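Local coordinates for protein beta-galactosidase/beta-glucuronidase (PDB 6MVF) that probably cleaves beta-linked glucuronides as an FMN-binding beta-glucuronidase of glycoside hydrolase family 2, at residues Y214-P219 with E223-V228; V185-T190 with A195-K200; F456-G461 with Y487-I492. All coordinates share one frame; numbering follows the deposited sequence.

Contact 1: Y214-P219 with E223-V228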
ATOM      1  N   TYR A 214      29.921   7.908  10.326  1.00 27.31           N
ATOM      2  CA  TYR A 214      28.805   8.835  10.377  1.00 22.65           C
ATOM      3  C   TYR A 214      28.458   9.297   8.977  1.00 26.77           C
ATOM      4  O   TYR A 214      29.344   9.658   8.201  1.00 30.96           O
ATOM      5  CB  TYR A 214      29.157  10.057  11.213  1.00 26.97           C
ATOM      6  CG  TYR A 214      29.392   9.810  12.681  1.00 29.30           C
ATOM      7  CD1 TYR A 214      28.349   9.445  13.511  1.00 25.17           C
ATOM      8  CD2 TYR A 214      30.651   9.996  13.246  1.00 27.56           C
ATOM      9  CE1 TYR A 214      28.550   9.252  14.852  1.00 31.03           C
ATOM     10  CE2 TYR A 214      30.863   9.799  14.594  1.00 28.52           C
ATOM     11  CZ  TYR A 214      29.800   9.435  15.392  1.00 30.51           C
ATOM     12  OH  TYR A 214      29.979   9.230  16.736  1.00 32.21           O
ATOM     13  N   SER A 215      27.171   9.316   8.669  1.00 23.68           N
ATOM     14  CA  SER A 215      26.686   9.776   7.382  1.00 22.81           C
ATOM     15  C   SER A 215      25.477  10.677   7.608  1.00 27.83           C
ATOM     16  O   SER A 215      24.608  10.358   8.420  1.00 29.39           O
ATOM     17  CB  SER A 215      26.319   8.589   6.490  1.00 22.82           C
ATOM     18  OG  SER A 215      25.561   9.012   5.366  1.00 36.48           O
ATOM     19  N   ILE A 216      25.427  11.809   6.910  1.00 28.63           N
ATOM     20  CA  ILE A 216      24.319  12.756   7.025  1.00 31.05           C
ATOM     21  C   ILE A 216      23.580  12.796   5.691  1.00 30.57           C
ATOM     22  O   ILE A 216      24.183  13.081   4.645  1.00 31.58           O
ATOM     23  CB  ILE A 216      24.797  14.161   7.437  1.00 26.18           C
ATOM     24  CG1 ILE A 216      25.403  14.148   8.842  1.00 21.68           C
ATOM     25  CG2 ILE A 216      23.633  15.132   7.424  1.00 29.41           C
ATOM     26  CD1 ILE A 216      26.071  15.433   9.243  1.00 21.37           C
ATOM     27  N   GLU A 217      22.276  12.518   5.728  1.00 29.73           N
ATOM     28  CA  GLU A 217      21.414  12.511   4.551  1.00 36.03           C
ATOM     29  C   GLU A 217      20.504  13.732   4.579  1.00 36.67           C
ATOM     30  O   GLU A 217      19.971  14.089   5.633  1.00 30.84           O
ATOM     31  CB  GLU A 217      20.584  11.220   4.489  1.00 32.37           C
ATOM     32  CG  GLU A 217      21.446   9.974   4.294  1.00 39.13           C
ATOM     33  CD  GLU A 217      20.717   8.660   4.571  1.00 53.42           C
ATOM     34  OE1 GLU A 217      19.577   8.678   5.103  1.00 59.67           O
ATOM     35  OE2 GLU A 217      21.302   7.594   4.257  1.00 55.29           O
ATOM     36  N   ASP A 218      20.349  14.380   3.422  1.00 39.94           N
ATOM     37  CA  ASP A 218      19.556  15.604   3.290  1.00 38.85           C
ATOM     38  C   ASP A 218      18.075  15.224   3.304  1.00 40.15           C
ATOM     39  O   ASP A 218      17.727  14.045   3.405  1.00 42.12           O
ATOM     40  CB  ASP A 218      20.010  16.373   2.039  1.00 39.15           C
ATOM     41  CG  ASP A 218      19.573  15.720   0.713  1.00 42.99           C
ATOM     42  OD1 ASP A 218      18.868  14.689   0.693  1.00 45.79           O
ATOM     43  OD2 ASP A 218      19.959  16.252  -0.346  1.00 47.90           O
ATOM     44  N   PRO A 219      17.161  16.204   3.232  1.00 47.50           N
ATOM     45  CA  PRO A 219      15.728  15.854   3.302  1.00 40.11           C
ATOM     46  C   PRO A 219      15.286  14.851   2.251  1.00 45.71           C
ATOM     47  O   PRO A 219      14.343  14.087   2.490  1.00 48.62           O
ATOM     48  CB  PRO A 219      15.039  17.211   3.130  1.00 42.05           C
ATOM     49  CG  PRO A 219      16.026  18.203   3.718  1.00 40.66           C
ATOM     50  CD  PRO A 219      17.369  17.669   3.331  1.00 39.47           C
ATOM     51  N   GLU A 223      23.190  11.472   0.597  1.00 32.72           N
ATOM     52  CA  GLU A 223      24.283  11.792   1.503  1.00 29.66           C
ATOM     53  C   GLU A 223      24.916  13.141   1.146  1.00 27.78           C
ATOM     54  O   GLU A 223      25.165  13.434  -0.025  1.00 40.90           O
ATOM     55  CB  GLU A 223      25.322  10.685   1.477  1.00 28.06           C
ATOM     56  CG  GLU A 223      26.281  10.744   2.643  1.00 36.58           C
ATOM     57  CD  GLU A 223      27.482   9.866   2.433  1.00 44.92           C
ATOM     58  OE1 GLU A 223      28.232  10.128   1.455  1.00 43.38           O
ATOM     59  OE2 GLU A 223      27.655   8.906   3.229  1.00 43.64           O
ATOM     60  N   VAL A 224      25.158  13.975   2.157  1.00 30.81           N
ATOM     61  CA  VAL A 224      25.776  15.282   1.939  1.00 34.27           C
ATOM     62  C   VAL A 224      27.062  15.488   2.738  1.00 30.30           C
ATOM     63  O   VAL A 224      27.821  16.419   2.429  1.00 29.55           O
ATOM     64  CB  VAL A 224      24.780  16.423   2.239  1.00 31.68           C
ATOM     65  CG1 VAL A 224      23.782  16.568   1.102  1.00 26.50           C
ATOM     66  CG2 VAL A 224      24.054  16.168   3.564  1.00 30.86           C
ATOM     67  N   ALA A 225      27.343  14.666   3.746  1.00 32.00           N
ATOM     68  CA  ALA A 225      28.516  14.828   4.594  1.00 28.79           C
ATOM     69  C   ALA A 225      28.729  13.527   5.353  1.00 29.17           C
ATOM     70  O   ALA A 225      27.788  12.747   5.564  1.00 26.06           O
ATOM     71  CB  ALA A 225      28.366  16.009   5.561  1.00 25.32           C
ATOM     72  N   SER A 226      29.986  13.288   5.739  1.00 26.11           N
ATOM     73  CA  SER A 226      30.330  12.072   6.465  1.00 27.21           C
ATOM     74  C   SER A 226      31.641  12.278   7.199  1.00 23.89           C
ATOM     75  O   SER A 226      32.410  13.186   6.881  1.00 27.16           O
ATOM     76  CB  SER A 226      30.425  10.859   5.527  1.00 30.45           C
ATOM     77  OG  SER A 226      31.313  11.121   4.466  1.00 38.98           O
ATOM     78  N   ALA A 227      31.876  11.425   8.199  1.00 19.24           N
ATOM     79  CA  ALA A 227      33.139  11.399   8.929  1.00 22.08           C
ATOM     80  C   ALA A 227      33.217  10.076   9.664  1.00 25.50           C
ATOM     81  O   ALA A 227      32.213   9.378   9.825  1.00 24.60           O
ATOM     82  CB  ALA A 227      33.289  12.570   9.918  1.00 19.87           C
ATOM     83  N   VAL A 228      34.421   9.745  10.123  1.00 25.91           N
ATOM     84  CA  VAL A 228      34.702   8.451  10.730  1.00 25.97           C
ATOM     85  C   VAL A 228      35.501   8.650  12.018  1.00 29.99           C
ATOM     86  O   VAL A 228      36.371   9.523  12.098  1.00 28.04           O
ATOM     87  CB  VAL A 228      35.447   7.551   9.725  1.00 26.74           C
ATOM     88  CG1 VAL A 228      35.698   6.171  10.309  1.00 25.73           C
ATOM     89  CG2 VAL A 228      34.615   7.460   8.419  1.00 24.72           C
TER
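Tyr-214 and Ala-227 pair across an antiparallel hairpin whose strands run at 151° to each other. Tyr-214 N bonds to Ala-227 O at 2.8 Å, and Ala-227 N to Tyr-214 O at 3.1 Å. Ile-216 N bonds to Ala-225 O and Val-224 N to Ile-216 O. The register then slips: Glu-217 lies opposite Glu-223, leaving Val-224 as the extra residue of a beta bulge. Near it, the side chains of Val-224 and Ile-216 cross at about a right angle, with their CG2 methyls 4.0 Å apart, while Val-224 CG1 rests 3.9 Å from Asp-218 CB. Tyr-214, Ile-216, Ala-225 and Ala-227 share one face of the sheet, turned to the facing sheet of an immunoglobulin-like sandwich. There the phenol OH of Tyr-214 is hydrogen-bonded to Ser-201 OG and Thr-234 O. Ser-215, Ser-226, Glu-217 and Glu-223 occupy the other face. With chi1 at 166°, Ser-215 OG points along the strand, away from its backbone N, and donates to Glu-223 OE2 at 3.0 Å, on the anti lone pair. The same OE2 forms a salt bridge with Arg-586 of the second subunit, where Ser-226 and Ala-227 also continue the sheet as a parallel ladder. One carboxylate oxygen thus serves both the hairpin and the interface, and these two partners would be expected to stabilise its negative charge beside Glu-217.

Contact 2: V185-T190 with A195-K200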
ATOM      1  N   VAL A 185      23.009  14.675  18.912  1.00 25.68           N
ATOM      2  CA  VAL A 185      23.298  15.477  17.731  1.00 27.65           C
ATOM      3  C   VAL A 185      22.944  16.916  18.049  1.00 27.55           C
ATOM      4  O   VAL A 185      21.786  17.220  18.350  1.00 27.13           O
ATOM      5  CB  VAL A 185      22.518  14.992  16.489  1.00 28.70           C
ATOM      6  CG1 VAL A 185      22.941  15.769  15.255  1.00 25.97           C
ATOM      7  CG2 VAL A 185      22.680  13.461  16.272  1.00 22.27           C
ATOM      8  N   THR A 186      23.926  17.803  17.959  1.00 24.10           N
ATOM      9  CA  THR A 186      23.684  19.224  18.139  1.00 20.54           C
ATOM     10  C   THR A 186      23.899  19.939  16.818  1.00 21.49           C
ATOM     11  O   THR A 186      25.044  20.184  16.423  1.00 25.44           O
ATOM     12  CB  THR A 186      24.608  19.787  19.222  1.00 27.92           C
ATOM     13  OG1 THR A 186      24.460  19.015  20.424  1.00 25.82           O
ATOM     14  CG2 THR A 186      24.280  21.243  19.506  1.00 25.91           C
ATOM     15  N   PRO A 187      22.845  20.259  16.077  1.00 26.85           N
ATOM     16  CA  PRO A 187      23.007  21.010  14.828  1.00 28.46           C
ATOM     17  C   PRO A 187      22.988  22.511  15.069  1.00 27.19           C
ATOM     18  O   PRO A 187      22.162  23.028  15.820  1.00 31.23           O
ATOM     19  CB  PRO A 187      21.781  20.579  14.000  1.00 27.23           C
ATOM     20  CG  PRO A 187      21.137  19.411  14.780  1.00 23.28           C
ATOM     21  CD  PRO A 187      21.501  19.668  16.195  1.00 29.73           C
ATOM     22  N   LYS A 188      23.897  23.229  14.409  1.00 25.37           N
ATOM     23  CA  LYS A 188      23.878  24.691  14.517  1.00 34.25           C
ATOM     24  C   LYS A 188      24.147  25.349  13.168  1.00 36.81           C
ATOM     25  O   LYS A 188      25.045  24.916  12.423  1.00 30.55           O
ATOM     26  CB  LYS A 188      24.897  25.221  15.540  1.00 30.09           C
ATOM     27  CG  LYS A 188      24.571  24.869  16.978  1.00 32.65           C
ATOM     28  CD  LYS A 188      25.675  25.314  17.918  1.00 38.25           C
ATOM     29  CE  LYS A 188      25.373  24.947  19.372  1.00 47.35           C
ATOM     30  NZ  LYS A 188      24.299  25.790  19.953  1.00 40.13           N
ATOM     31  N   PRO A 189      23.395  26.398  12.838  1.00 39.76           N
ATOM     32  CA  PRO A 189      23.677  27.148  11.608  1.00 32.51           C
ATOM     33  C   PRO A 189      24.999  27.888  11.715  1.00 30.76           C
ATOM     34  O   PRO A 189      25.454  28.250  12.800  1.00 34.77           O
ATOM     35  CB  PRO A 189      22.497  28.120  11.509  1.00 26.30           C
ATOM     36  CG  PRO A 189      22.035  28.283  12.933  1.00 30.98           C
ATOM     37  CD  PRO A 189      22.232  26.932  13.570  1.00 29.47           C
ATOM     38  N   THR A 190      25.633  28.084  10.573  1.00 32.35           N
ATOM     39  CA  THR A 190      26.908  28.774  10.490  1.00 31.17           C
ATOM     40  C   THR A 190      26.726  30.055   9.687  1.00 34.51           C
ATOM     41  O   THR A 190      25.821  30.168   8.856  1.00 33.31           O
ATOM     42  CB  THR A 190      27.978  27.889   9.833  1.00 37.60           C
ATOM     43  OG1 THR A 190      27.699  27.766   8.425  1.00 36.74           O
ATOM     44  CG2 THR A 190      27.989  26.494  10.469  1.00 32.24           C
ATOM     45  N   ALA A 195      25.840  24.361   8.181  1.00 25.84           N
ATOM     46  CA  ALA A 195      25.470  23.883   9.497  1.00 25.42           C
ATOM     47  C   ALA A 195      26.537  22.922   9.991  1.00 30.60           C
ATOM     48  O   ALA A 195      27.082  22.128   9.218  1.00 28.80           O
ATOM     49  CB  ALA A 195      24.099  23.196   9.496  1.00 22.50           C
ATOM     50  N   THR A 196      26.852  23.032  11.276  1.00 28.92           N
ATOM     51  CA  THR A 196      27.667  22.052  11.968  1.00 30.57           C
ATOM     52  C   THR A 196      26.735  21.097  12.699  1.00 33.86           C
ATOM     53  O   THR A 196      25.687  21.506  13.210  1.00 34.15           O
ATOM     54  CB  THR A 196      28.627  22.711  12.963  1.00 31.10           C
ATOM     55  OG1 THR A 196      27.875  23.564  13.832  1.00 36.22           O
ATOM     56  CG2 THR A 196      29.683  23.531  12.241  1.00 22.14           C
ATOM     57  N   PHE A 197      27.102  19.824  12.702  1.00 28.98           N
ATOM     58  CA  PHE A 197      26.423  18.787  13.470  1.00 26.68           C
ATOM     59  C   PHE A 197      27.496  18.253  14.392  1.00 31.15           C
ATOM     60  O   PHE A 197      28.346  17.472  13.956  1.00 35.92           O
ATOM     61  CB  PHE A 197      25.871  17.673  12.584  1.00 23.85           C
ATOM     62  CG  PHE A 197      24.834  18.134  11.609  1.00 26.18           C
ATOM     63  CD1 PHE A 197      25.168  18.974  10.557  1.00 23.96           C
ATOM     64  CD2 PHE A 197      23.512  17.720  11.741  1.00 28.01           C
ATOM     65  CE1 PHE A 197      24.186  19.401   9.656  1.00 35.72           C
ATOM     66  CE2 PHE A 197      22.523  18.136  10.840  1.00 23.57           C
ATOM     67  CZ  PHE A 197      22.853  18.965   9.792  1.00 27.40           C
ATOM     68  N   GLU A 198      27.507  18.716  15.634  1.00 27.55           N
ATOM     69  CA  GLU A 198      28.331  18.075  16.640  1.00 26.82           C
ATOM     70  C   GLU A 198      27.613  16.808  17.045  1.00 26.24           C
ATOM     71  O   GLU A 198      26.458  16.856  17.469  1.00 32.15           O
ATOM     72  CB  GLU A 198      28.552  18.986  17.839  1.00 30.71           C
ATOM     73  CG  GLU A 198      29.170  20.312  17.462  1.00 41.94           C
ATOM     74  CD  GLU A 198      29.117  21.320  18.604  1.00 60.42           C
ATOM     75  OE1 GLU A 198      29.912  21.159  19.563  1.00 66.37           O
ATOM     76  OE2 GLU A 198      28.272  22.254  18.551  1.00 50.14           O
ATOM     77  N   ILE A 199      28.284  15.682  16.889  1.00 24.84           N
ATOM     78  CA  ILE A 199      27.707  14.367  17.114  1.00 28.96           C
ATOM     79  C   ILE A 199      28.556  13.629  18.140  1.00 28.61           C
ATOM     80  O   ILE A 199      29.794  13.687  18.094  1.00 36.57           O
ATOM     81  CB  ILE A 199      27.647  13.578  15.788  1.00 33.41           C
ATOM     82  CG1 ILE A 199      26.851  14.362  14.749  1.00 24.40           C
ATOM     83  CG2 ILE A 199      27.071  12.174  15.996  1.00 29.47           C
ATOM     84  CD1 ILE A 199      27.171  13.913  13.352  1.00 31.92           C
ATOM     85  N   LYS A 200      27.895  12.940  19.061  1.00 23.84           N
ATOM     86  CA  LYS A 200      28.558  11.937  19.881  1.00 32.05           C
ATOM     87  C   LYS A 200      27.682  10.695  19.948  1.00 30.46           C
ATOM     88  O   LYS A 200      26.473  10.793  20.178  1.00 34.66           O
ATOM     89  CB  LYS A 200      28.857  12.463  21.290  1.00 31.23           C
ATOM     90  CG  LYS A 200      29.744  11.522  22.134  1.00 35.45           C
ATOM     91  CD  LYS A 200      30.739  12.327  22.986  1.00 41.16           C
ATOM     92  CE  LYS A 200      31.366  11.516  24.126  1.00 39.69           C
ATOM     93  NZ  LYS A 200      30.910  12.023  25.472  1.00 57.08           N
TER
HETATM   94  O   HOH W   1      26.921  22.258  15.844  1.00 33.62           O
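Thr-186 pairs with Glu-198 and Lys-188 with Thr-196 as antiparallel hydrogen-bonded pairs, in strands whose axes approach to 4.5 Å. The bond from Thr-186 N to Glu-198 O is 2.7 Å long and almost straight (177°), with the donor in the carbonyl plane. Pro-187 and Pro-189 fall on non-hydrogen-bonded positions opposite Phe-197 and Ala-195, so their missing N-H groups cost the ladder nothing. On the proline side, Phe-197 CG stands anti to the carbonyl carbon (chi1 -62°), which sets the ring against the neighbouring strand: Pro-187 CB lies over one ring face, 4.0 Å from Phe-197 CD2, and Val-185 CG1 comes to the ring edge. That same Val-185 CG1 lies 4.2 Å from Ile-199 CG1, the two side chains running side by side. This apolar layer belongs to the core of the immunoglobulin-like beta-sandwich, where Val-274 and Ile-216 of the opposing sheet meet the Phe-197 side chain. The other face is polar. A water lies 2.6 Å from Thr-196 OG1, with Thr-186 O and Glu-198 OE2 also in reach, and can bridge the strands. Lys-188 crosses Glu-198 with its methylene CE 4.0 Å from OE2, but its NZ stays 5.5 Å from that oxygen. Near the turn, the CG2 methyls of Thr-190 and Thr-196 touch at 3.8 Å. Thr-186 OG1 is hydrogen-bonded to Tyr-386 OH, whose residue lines the FMN pocket.

Contact 3: F456-G461 with Y487-I492; sequences FGWYGG and YGCEGI
Trp-458 carries this contact, its side chain laid along the Gly-488 carbonyl, the Cys-489 backbone and sulfur, and the aliphatic part of Glu-490. Trp-458 CB lies 3.8 Å from Gly-488 O. With CG opposite the backbone N (chi1 175°), the ring system swings out across the 487-492 segment, and CG comes near Cys-489 CA. Next to CG, Trp-458 CD1 sits 3.6 Å above the plane of the Tyr-459 ring, toward its rim, so the indole presents an edge. NE1 and CE2 of Trp-458 lie against Glu-490 CG, which stands over the indole face toward its rim. Trp-458 CE3 meets Cys-489 SG at 3.7 Å; the sulfur stands obliquely to the six-membered ring, 49° off its normal, in a sulfur-aromatic contact. CZ2 and CH2 continue along Glu-490 CB and CG, and that CB lies over the face, 4.0 Å from the Trp-458 six-membered centroid, in a CH-pi contact. The Glu-490 carboxylate, inclined 37° to the indole, is hydrogen-bonded elsewhere, while Lys-503 adds a cation-pi interaction with Trp-458. With the indole cut back to an alanine, Glu-490 CB and the Cys-489 sulfur would probably lose their aromatic partner, leaving a gap between the loops. Both segments follow adjacent parallel strands of the TIM barrel, 450-453 and 482-487, and lead toward helices 466-476 and 507-522. The latter helix joins both loops: Tyr-509 OH is hydrogen-bonded to Gly-457 O, and Gln-510 NE2 to Cys-489 O.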
ATOM      1  N   PHE A 456      -8.837  33.912  34.372  1.00 37.27           N
ATOM      2  CA  PHE A 456      -9.722  35.048  34.584  1.00 35.79           C
ATOM      3  C   PHE A 456     -10.853  35.007  33.571  1.00 33.44           C
ATOM      4  O   PHE A 456     -10.622  35.082  32.360  1.00 36.05           O
ATOM      5  CB  PHE A 456      -8.954  36.363  34.482  1.00 36.88           C
ATOM      6  CG  PHE A 456      -7.745  36.419  35.364  1.00 39.53           C
ATOM      7  CD1 PHE A 456      -7.877  36.327  36.739  1.00 39.85           C
ATOM      8  CD2 PHE A 456      -6.481  36.574  34.815  1.00 33.55           C
ATOM      9  CE1 PHE A 456      -6.777  36.369  37.550  1.00 33.42           C
ATOM     10  CE2 PHE A 456      -5.382  36.623  35.609  1.00 35.29           C
ATOM     11  CZ  PHE A 456      -5.526  36.518  36.987  1.00 43.65           C
ATOM     12  N   GLY A 457     -12.080  34.893  34.074  1.00 32.99           N
ATOM     13  CA  GLY A 457     -13.249  34.692  33.247  1.00 33.88           C
ATOM     14  C   GLY A 457     -13.832  33.291  33.313  1.00 34.01           C
ATOM     15  O   GLY A 457     -14.876  33.053  32.695  1.00 34.51           O
ATOM     16  N   TRP A 458     -13.194  32.351  34.019  1.00 33.63           N
ATOM     17  CA  TRP A 458     -13.769  31.016  34.165  1.00 34.79           C
ATOM     18  C   TRP A 458     -13.736  30.534  35.620  1.00 37.59           C
ATOM     19  O   TRP A 458     -14.788  30.182  36.158  1.00 43.12           O
ATOM     20  CB  TRP A 458     -13.078  29.978  33.251  1.00 33.43           C
ATOM     21  CG  TRP A 458     -13.648  28.651  33.563  1.00 31.35           C
ATOM     22  CD1 TRP A 458     -13.053  27.640  34.267  1.00 33.42           C
ATOM     23  CD2 TRP A 458     -14.995  28.229  33.314  1.00 35.16           C
ATOM     24  NE1 TRP A 458     -13.940  26.594  34.435  1.00 38.23           N
ATOM     25  CE2 TRP A 458     -15.137  26.934  33.857  1.00 36.93           C
ATOM     26  CE3 TRP A 458     -16.092  28.813  32.663  1.00 33.10           C
ATOM     27  CZ2 TRP A 458     -16.340  26.219  33.781  1.00 37.33           C
ATOM     28  CZ3 TRP A 458     -17.267  28.094  32.570  1.00 31.28           C
ATOM     29  CH2 TRP A 458     -17.386  26.815  33.126  1.00 32.83           C
ATOM     30  N   TYR A 459     -12.561  30.482  36.276  1.00 31.96           N
ATOM     31  CA  TYR A 459     -12.525  30.149  37.703  1.00 35.46           C
ATOM     32  C   TYR A 459     -12.756  31.353  38.608  1.00 42.73           C
ATOM     33  O   TYR A 459     -12.954  31.176  39.813  1.00 54.62           O
ATOM     34  CB  TYR A 459     -11.200  29.500  38.102  1.00 23.40           C
ATOM     35  CG  TYR A 459     -10.997  28.095  37.570  1.00 40.67           C
ATOM     36  CD1 TYR A 459     -11.991  27.118  37.687  1.00 38.67           C
ATOM     37  CD2 TYR A 459      -9.803  27.742  36.933  1.00 44.21           C
ATOM     38  CE1 TYR A 459     -11.795  25.819  37.187  1.00 38.07           C
ATOM     39  CE2 TYR A 459      -9.597  26.459  36.428  1.00 46.65           C
ATOM     40  CZ  TYR A 459     -10.595  25.501  36.557  1.00 48.02           C
ATOM     41  OH  TYR A 459     -10.371  24.232  36.054  1.00 45.80           O
ATOM     42  N   GLY A 460     -12.739  32.560  38.067  1.00 36.41           N
ATOM     43  CA  GLY A 460     -12.955  33.750  38.856  1.00 32.00           C
ATOM     44  C   GLY A 460     -12.683  34.940  37.974  1.00 35.86           C
ATOM     45  O   GLY A 460     -12.081  34.790  36.908  1.00 39.48           O
ATOM     46  N   GLY A 461     -13.129  36.112  38.382  1.00 30.84           N
ATOM     47  CA  GLY A 461     -12.848  37.298  37.602  1.00 32.74           C
ATOM     48  C   GLY A 461     -13.630  37.399  36.296  1.00 38.22           C
ATOM     49  O   GLY A 461     -14.476  36.571  35.948  1.00 38.63           O
ATOM     50  N   TYR A 487      -4.563  28.935  29.563  1.00 27.30           N
ATOM     51  CA  TYR A 487      -5.748  29.761  29.694  1.00 26.47           C
ATOM     52  C   TYR A 487      -6.849  29.021  28.951  1.00 33.93           C
ATOM     53  O   TYR A 487      -6.570  28.234  28.044  1.00 34.16           O
ATOM     54  CB  TYR A 487      -5.534  31.166  29.124  1.00 28.00           C
ATOM     55  CG  TYR A 487      -5.402  31.234  27.620  1.00 27.86           C
ATOM     56  CD1 TYR A 487      -4.171  31.021  26.988  1.00 31.49           C
ATOM     57  CD2 TYR A 487      -6.508  31.509  26.827  1.00 28.66           C
ATOM     58  CE1 TYR A 487      -4.060  31.089  25.597  1.00 27.25           C
ATOM     59  CE2 TYR A 487      -6.409  31.581  25.449  1.00 28.38           C
ATOM     60  CZ  TYR A 487      -5.189  31.375  24.838  1.00 29.77           C
ATOM     61  OH  TYR A 487      -5.119  31.472  23.468  1.00 24.50           O
ATOM     62  N   GLY A 488      -8.091  29.242  29.344  1.00 29.72           N
ATOM     63  CA  GLY A 488      -9.165  28.534  28.686  1.00 31.49           C
ATOM     64  C   GLY A 488     -10.442  28.588  29.500  1.00 34.01           C
ATOM     65  O   GLY A 488     -10.539  29.287  30.496  1.00 31.68           O
ATOM     66  N   CYS A 489     -11.405  27.797  29.060  1.00 33.82           N
ATOM     67  CA  CYS A 489     -12.765  27.956  29.530  1.00 28.00           C
ATOM     68  C   CYS A 489     -13.536  26.729  29.081  1.00 37.26           C
ATOM     69  O   CYS A 489     -13.250  26.179  28.015  1.00 36.91           O
ATOM     70  CB  CYS A 489     -13.337  29.245  28.947  1.00 27.52           C
ATOM     71  SG  CYS A 489     -15.018  29.535  29.213  1.00 30.09           S
ATOM     72  N   GLU A 490     -14.457  26.262  29.911  1.00 31.40           N
ATOM     73  CA  GLU A 490     -15.204  25.072  29.545  1.00 27.05           C
ATOM     74  C   GLU A 490     -16.243  25.413  28.501  1.00 28.67           C
ATOM     75  O   GLU A 490     -16.776  26.521  28.464  1.00 35.34           O
ATOM     76  CB  GLU A 490     -15.887  24.445  30.755  1.00 30.60           C
ATOM     77  CG  GLU A 490     -14.904  24.069  31.857  1.00 40.11           C
ATOM     78  CD  GLU A 490     -14.539  22.613  31.820  1.00 45.64           C
ATOM     79  OE1 GLU A 490     -15.277  21.875  31.118  1.00 39.17           O
ATOM     80  OE2 GLU A 490     -13.533  22.225  32.486  1.00 42.98           O
ATOM     81  N   GLY A 491     -16.496  24.446  27.630  1.00 31.85           N
ATOM     82  CA  GLY A 491     -17.526  24.496  26.619  1.00 27.31           C
ATOM     83  C   GLY A 491     -18.101  23.102  26.439  1.00 30.49           C
ATOM     84  O   GLY A 491     -17.393  22.154  26.075  1.00 24.15           O
ATOM     85  N   ILE A 492     -19.387  22.961  26.729  1.00 30.57           N
ATOM     86  CA  ILE A 492     -20.093  21.697  26.599  1.00 33.11           C
ATOM     87  C   ILE A 492     -21.161  21.925  25.538  1.00 27.60           C
ATOM     88  O   ILE A 492     -22.039  22.773  25.716  1.00 31.78           O
ATOM     89  CB  ILE A 492     -20.657  21.248  27.954  1.00 32.00           C
ATOM     90  CG1 ILE A 492     -19.466  21.074  28.915  1.00 29.70           C
ATOM     91  CG2 ILE A 492     -21.460  19.974  27.824  1.00 28.18           C
ATOM     92  CD1 ILE A 492     -19.785  20.528  30.278  1.00 32.19           C
TER

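Contacts 1 and 2 are hairpins from the two facing sheets of one immunoglobulin-like domain, and follow each other along the chain. Their apolar faces meet in its core: Tyr-214 CE1 packs 3.5 Å from Ile-199 CG2, and Ile-216 also touches Phe-197. Their surroundings differ. Contact 1 is largely buried, its outer strand continued by the second subunit and Glu-223 paired with that chain, whereas contact 2 turns exposed Lys-188 and Glu-198 outward. Contact 3, with its centre about 44 Å from that of contact 2 and 50 Å from that of contact 1, lies in the barrel domain; though buried, it joins irregular loops through one aromatic side chain in place of a backbone ladder.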